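PDB 6Q1S: probable amino acid aminotransferase from Mycobacterium tuberculosis, which belongs to the class IV aminotransferase family of fold-type IV proteins and binds 4'-deoxy-4'-aminopyridoxal-5'-phosphate. Local coordinates for residues R52-A57 and P65-W70. Numbering follows the deposited sequence.
Sequences RLTQSA and PDLPRW. With PMP (4'-deoxy-4'-aminopyridoxal-5'-phosphate), chain G.
T54 and P65 bring the two backbones closest, with their CA atoms 5.9 Å apart. Here a short loop links two consecutive helices of the class IV aminotransferase fold. Segment 52-57 lies in helix 46-59. Segment 65-70 ends the connecting loop and starts helix 67-84, with D66 as N-cap: its OD2 accepts from R69 N. No direct hydrogen bond joins the segments.

The P65 ring packs against helix 46-59. P65 CG lies 3.5 Å from T54 OG1, and P65 CD is 3.7 Å from A57 CB. L67 reaches the same hydroxyl with CD1, its side chain at about a right angle to that of T54. T54 OG1 sits beside its own backbone N (chi1 -63°) and is hydrogen-bonded to L50 O one turn earlier. A water donates to T54 OG1 and to P65 O, so it bridges the segments.

Deeper in, L53 CD2 stands over one face of W70, a CH-pi contact 4.2 Å from the centroid of the five-membered ring. W70 also touches A107 and V109 of strand 106-113, while L53 touches V32 of strand 31-39. Both helices thus pack on the antiparallel sheet.

The R52 side chain reaches the PMP pocket instead. E34 holds its NE in a salt bridge. R52 NH2 donates to PMP O3P at 2.9 Å, and R52 NH1 adds a weak bond of 3.0 Å to the same oxygen, near the guanidinium plane.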
ATOM      1  N   ARG B  52     -11.887   9.292  12.549  1.00 24.94           N
ATOM      2  CA  ARG B  52     -10.921   8.298  12.100  1.00 24.37           C
ATOM      3  C   ARG B  52      -9.917   8.901  11.126  1.00 23.76           C
ATOM      4  O   ARG B  52      -8.745   8.506  11.121  1.00 23.29           O
ATOM      5  CB  ARG B  52     -11.652   7.120  11.460  1.00 24.46           C
ATOM      6  CG  ARG B  52     -10.751   6.003  10.982  1.00 24.08           C
ATOM      7  CD  ARG B  52     -11.567   4.765  10.683  1.00 25.03           C
ATOM      8  NE  ARG B  52     -12.159   4.831   9.351  1.00 25.21           N
ATOM      9  CZ  ARG B  52     -13.051   3.962   8.888  1.00 25.35           C
ATOM     10  NH1 ARG B  52     -13.452   2.955   9.651  1.00 25.85           N
ATOM     11  NH2 ARG B  52     -13.541   4.098   7.664  1.00 24.93           N
ATOM     12  N   LEU B  53     -10.357   9.851  10.297  1.00 23.78           N
ATOM     13  CA  LEU B  53      -9.430  10.547   9.411  1.00 23.25           C
ATOM     14  C   LEU B  53      -8.378  11.307  10.206  1.00 24.24           C
ATOM     15  O   LEU B  53      -7.202  11.341   9.822  1.00 24.86           O
ATOM     16  CB  LEU B  53     -10.196  11.497   8.491  1.00 23.42           C
ATOM     17  CG  LEU B  53      -9.349  12.258   7.469  1.00 22.92           C
ATOM     18  CD1 LEU B  53      -8.888  11.325   6.363  1.00 22.45           C
ATOM     19  CD2 LEU B  53     -10.133  13.426   6.895  1.00 23.23           C
ATOM     20  N   THR B  54      -8.780  11.920  11.322  1.00 23.74           N
ATOM     21  CA  THR B  54      -7.815  12.604  12.174  1.00 23.50           C
ATOM     22  C   THR B  54      -6.819  11.615  12.764  1.00 23.22           C
ATOM     23  O   THR B  54      -5.623  11.911  12.874  1.00 24.82           O
ATOM     24  CB  THR B  54      -8.542  13.369  13.282  1.00 24.16           C
ATOM     25  OG1 THR B  54      -9.372  14.382  12.699  1.00 24.43           O
ATOM     26  CG2 THR B  54      -7.548  14.017  14.237  1.00 24.81           C
ATOM     27  N   GLN B  55      -7.290  10.419  13.116  1.00 23.40           N
ATOM     28  CA  GLN B  55      -6.403   9.419  13.699  1.00 23.20           C
ATOM     29  C   GLN B  55      -5.468   8.836  12.648  1.00 22.56           C
ATOM     30  O   GLN B  55      -4.279   8.628  12.915  1.00 22.24           O
ATOM     31  CB  GLN B  55      -7.229   8.323  14.368  1.00 26.10           C
ATOM     32  CG  GLN B  55      -7.783   8.725  15.722  1.00 31.46           C
ATOM     33  CD  GLN B  55      -6.691   8.891  16.754  1.00 36.50           C
ATOM     34  OE1 GLN B  55      -5.617   8.303  16.629  1.00 38.71           O
ATOM     35  NE2 GLN B  55      -6.953   9.695  17.779  1.00 37.89           N
ATOM     36  N   SER B  56      -5.988   8.567  11.447  1.00 22.40           N
ATOM     37  CA  SER B  56      -5.141   8.060  10.372  1.00 21.84           C
ATOM     38  C   SER B  56      -4.059   9.067  10.009  1.00 21.43           C
ATOM     39  O   SER B  56      -2.932   8.685   9.673  1.00 20.99           O
ATOM     40  CB  SER B  56      -5.987   7.719   9.144  1.00 21.82           C
ATOM     41  OG  SER B  56      -6.963   6.741   9.448  1.00 22.21           O
ATOM     42  N   ALA B  57      -4.382  10.359  10.072  1.00 21.60           N
ATOM     43  CA  ALA B  57      -3.383  11.385   9.790  1.00 21.27           C
ATOM     44  C   ALA B  57      -2.296  11.408  10.859  1.00 24.03           C
ATOM     45  O   ALA B  57      -1.120  11.634  10.552  1.00 25.56           O
ATOM     46  CB  ALA B  57      -4.051  12.753   9.670  1.00 21.56           C
ATOM     47  N   PRO B  65      -5.774  17.233  10.254  1.00 23.52           N
ATOM     48  CA  PRO B  65      -6.790  17.710   9.309  1.00 23.68           C
ATOM     49  C   PRO B  65      -7.643  18.817   9.911  1.00 24.84           C
ATOM     50  O   PRO B  65      -8.057  18.754  11.071  1.00 25.55           O
ATOM     51  CB  PRO B  65      -7.618  16.455   9.009  1.00 23.06           C
ATOM     52  CG  PRO B  65      -7.324  15.515  10.117  1.00 23.10           C
ATOM     53  CD  PRO B  65      -5.921  15.797  10.544  1.00 22.73           C
ATOM     54  N   ASP B  66      -7.897  19.841   9.101  1.00 25.83           N
ATOM     55  CA  ASP B  66      -8.743  20.966   9.488  1.00 28.38           C
ATOM     56  C   ASP B  66     -10.197  20.531   9.370  1.00 24.86           C
ATOM     57  O   ASP B  66     -10.772  20.543   8.279  1.00 24.85           O
ATOM     58  CB  ASP B  66      -8.450  22.172   8.604  1.00 33.38           C
ATOM     59  CG  ASP B  66      -8.919  23.473   9.215  1.00 39.51           C
ATOM     60  OD1 ASP B  66      -8.096  24.166   9.848  1.00 41.97           O
ATOM     61  OD2 ASP B  66     -10.114  23.801   9.065  1.00 42.21           O
ATOM     62  N   LEU B  67     -10.800  20.136  10.491  1.00 25.32           N
ATOM     63  CA  LEU B  67     -12.158  19.600  10.437  1.00 25.80           C
ATOM     64  C   LEU B  67     -13.191  20.611   9.949  1.00 26.34           C
ATOM     65  O   LEU B  67     -14.080  20.208   9.177  1.00 26.49           O
ATOM     66  CB  LEU B  67     -12.565  19.037  11.806  1.00 26.24           C
ATOM     67  CG  LEU B  67     -11.823  17.808  12.334  1.00 25.84           C
ATOM     68  CD1 LEU B  67     -11.258  16.970  11.189  1.00 25.15           C
ATOM     69  CD2 LEU B  67     -10.726  18.230  13.289  1.00 25.71           C
ATOM     70  N   PRO B  68     -13.166  21.889  10.348  1.00 26.70           N
ATOM     71  CA  PRO B  68     -14.116  22.843   9.751  1.00 27.46           C
ATOM     72  C   PRO B  68     -13.959  22.980   8.248  1.00 27.19           C
ATOM     73  O   PRO B  68     -14.958  23.176   7.543  1.00 28.33           O
ATOM     74  CB  PRO B  68     -13.797  24.158  10.475  1.00 27.57           C
ATOM     75  CG  PRO B  68     -13.222  23.738  11.774  1.00 27.66           C
ATOM     76  CD  PRO B  68     -12.435  22.495  11.478  1.00 27.41           C
ATOM     77  N   ARG B  69     -12.730  22.886   7.736  1.00 26.55           N
ATOM     78  CA  ARG B  69     -12.510  22.959   6.295  1.00 25.70           C
ATOM     79  C   ARG B  69     -13.016  21.704   5.594  1.00 25.52           C
ATOM     80  O   ARG B  69     -13.566  21.781   4.489  1.00 25.58           O
ATOM     81  CB  ARG B  69     -11.022  23.177   6.016  1.00 25.44           C
ATOM     82  CG  ARG B  69     -10.700  23.981   4.764  1.00 25.97           C
ATOM     83  CD  ARG B  69      -9.521  24.914   5.024  1.00 25.22           C
ATOM     84  NE  ARG B  69      -8.956  25.474   3.798  1.00 24.58           N
ATOM     85  CZ  ARG B  69      -7.827  25.051   3.236  1.00 25.97           C
ATOM     86  NH1 ARG B  69      -7.137  24.063   3.792  1.00 26.71           N
ATOM     87  NH2 ARG B  69      -7.385  25.618   2.122  1.00 25.54           N
ATOM     88  N   TRP B  70     -12.831  20.537   6.216  1.00 25.32           N
ATOM     89  CA  TRP B  70     -13.332  19.296   5.632  1.00 25.20           C
ATOM     90  C   TRP B  70     -14.856  19.240   5.644  1.00 25.91           C
ATOM     91  O   TRP B  70     -15.468  18.726   4.703  1.00 25.95           O
ATOM     92  CB  TRP B  70     -12.741  18.090   6.363  1.00 24.86           C
ATOM     93  CG  TRP B  70     -11.365  17.730   5.898  1.00 24.10           C
ATOM     94  CD1 TRP B  70     -10.188  17.983   6.540  1.00 24.32           C
ATOM     95  CD2 TRP B  70     -11.020  17.068   4.675  1.00 23.62           C
ATOM     96  NE1 TRP B  70      -9.133  17.508   5.799  1.00 23.11           N
ATOM     97  CE2 TRP B  70      -9.617  16.942   4.649  1.00 23.01           C
ATOM     98  CE3 TRP B  70     -11.761  16.564   3.602  1.00 23.69           C
ATOM     99  CZ2 TRP B  70      -8.942  16.335   3.593  1.00 22.46           C
ATOM    100  CZ3 TRP B  70     -11.086  15.961   2.555  1.00 23.15           C
ATOM    101  CH2 TRP B  70      -9.692  15.853   2.558  1.00 22.55           C
TER
HETATM  102  N1  PMP G 301     -11.640  -2.761   7.148  1.00 23.88           N
HETATM  103  C2  PMP G 301     -10.991  -2.267   6.067  1.00 23.40           C
HETATM  104  C2A PMP G 301      -9.605  -2.755   5.732  1.00 22.89           C
HETATM  105  C3  PMP G 301     -11.640  -1.245   5.207  1.00 23.42           C
HETATM  106  O3  PMP G 301     -11.009  -0.733   4.116  1.00 22.97           O
HETATM  107  C4  PMP G 301     -13.002  -0.804   5.583  1.00 23.99           C
HETATM  108  C4A PMP G 301     -13.747   0.231   4.773  1.00 26.07           C
HETATM  109  N4A PMP G 301     -13.960  -0.276   3.407  1.00 26.70           N
HETATM  110  C5  PMP G 301     -13.603  -1.422   6.789  1.00 24.48           C
HETATM  111  C6  PMP G 301     -12.876  -2.370   7.504  1.00 24.39           C
HETATM  112  C5A PMP G 301     -14.990  -1.019   7.238  1.00 27.03           C
HETATM  113  O4P PMP G 301     -14.977   0.342   7.664  1.00 28.54           O
HETATM  114  P   PMP G 301     -16.282   1.269   7.489  1.00 29.28           P
HETATM  115  O1P PMP G 301     -16.616   1.351   6.019  1.00 29.28           O
HETATM  116  O2P PMP G 301     -17.428   0.646   8.252  1.00 32.23           O
HETATM  117  O3P PMP G 301     -15.986   2.646   8.030  1.00 27.02           O
HETATM  118  O   HOH W   1      -7.900  16.958  12.907  1.00 29.91           O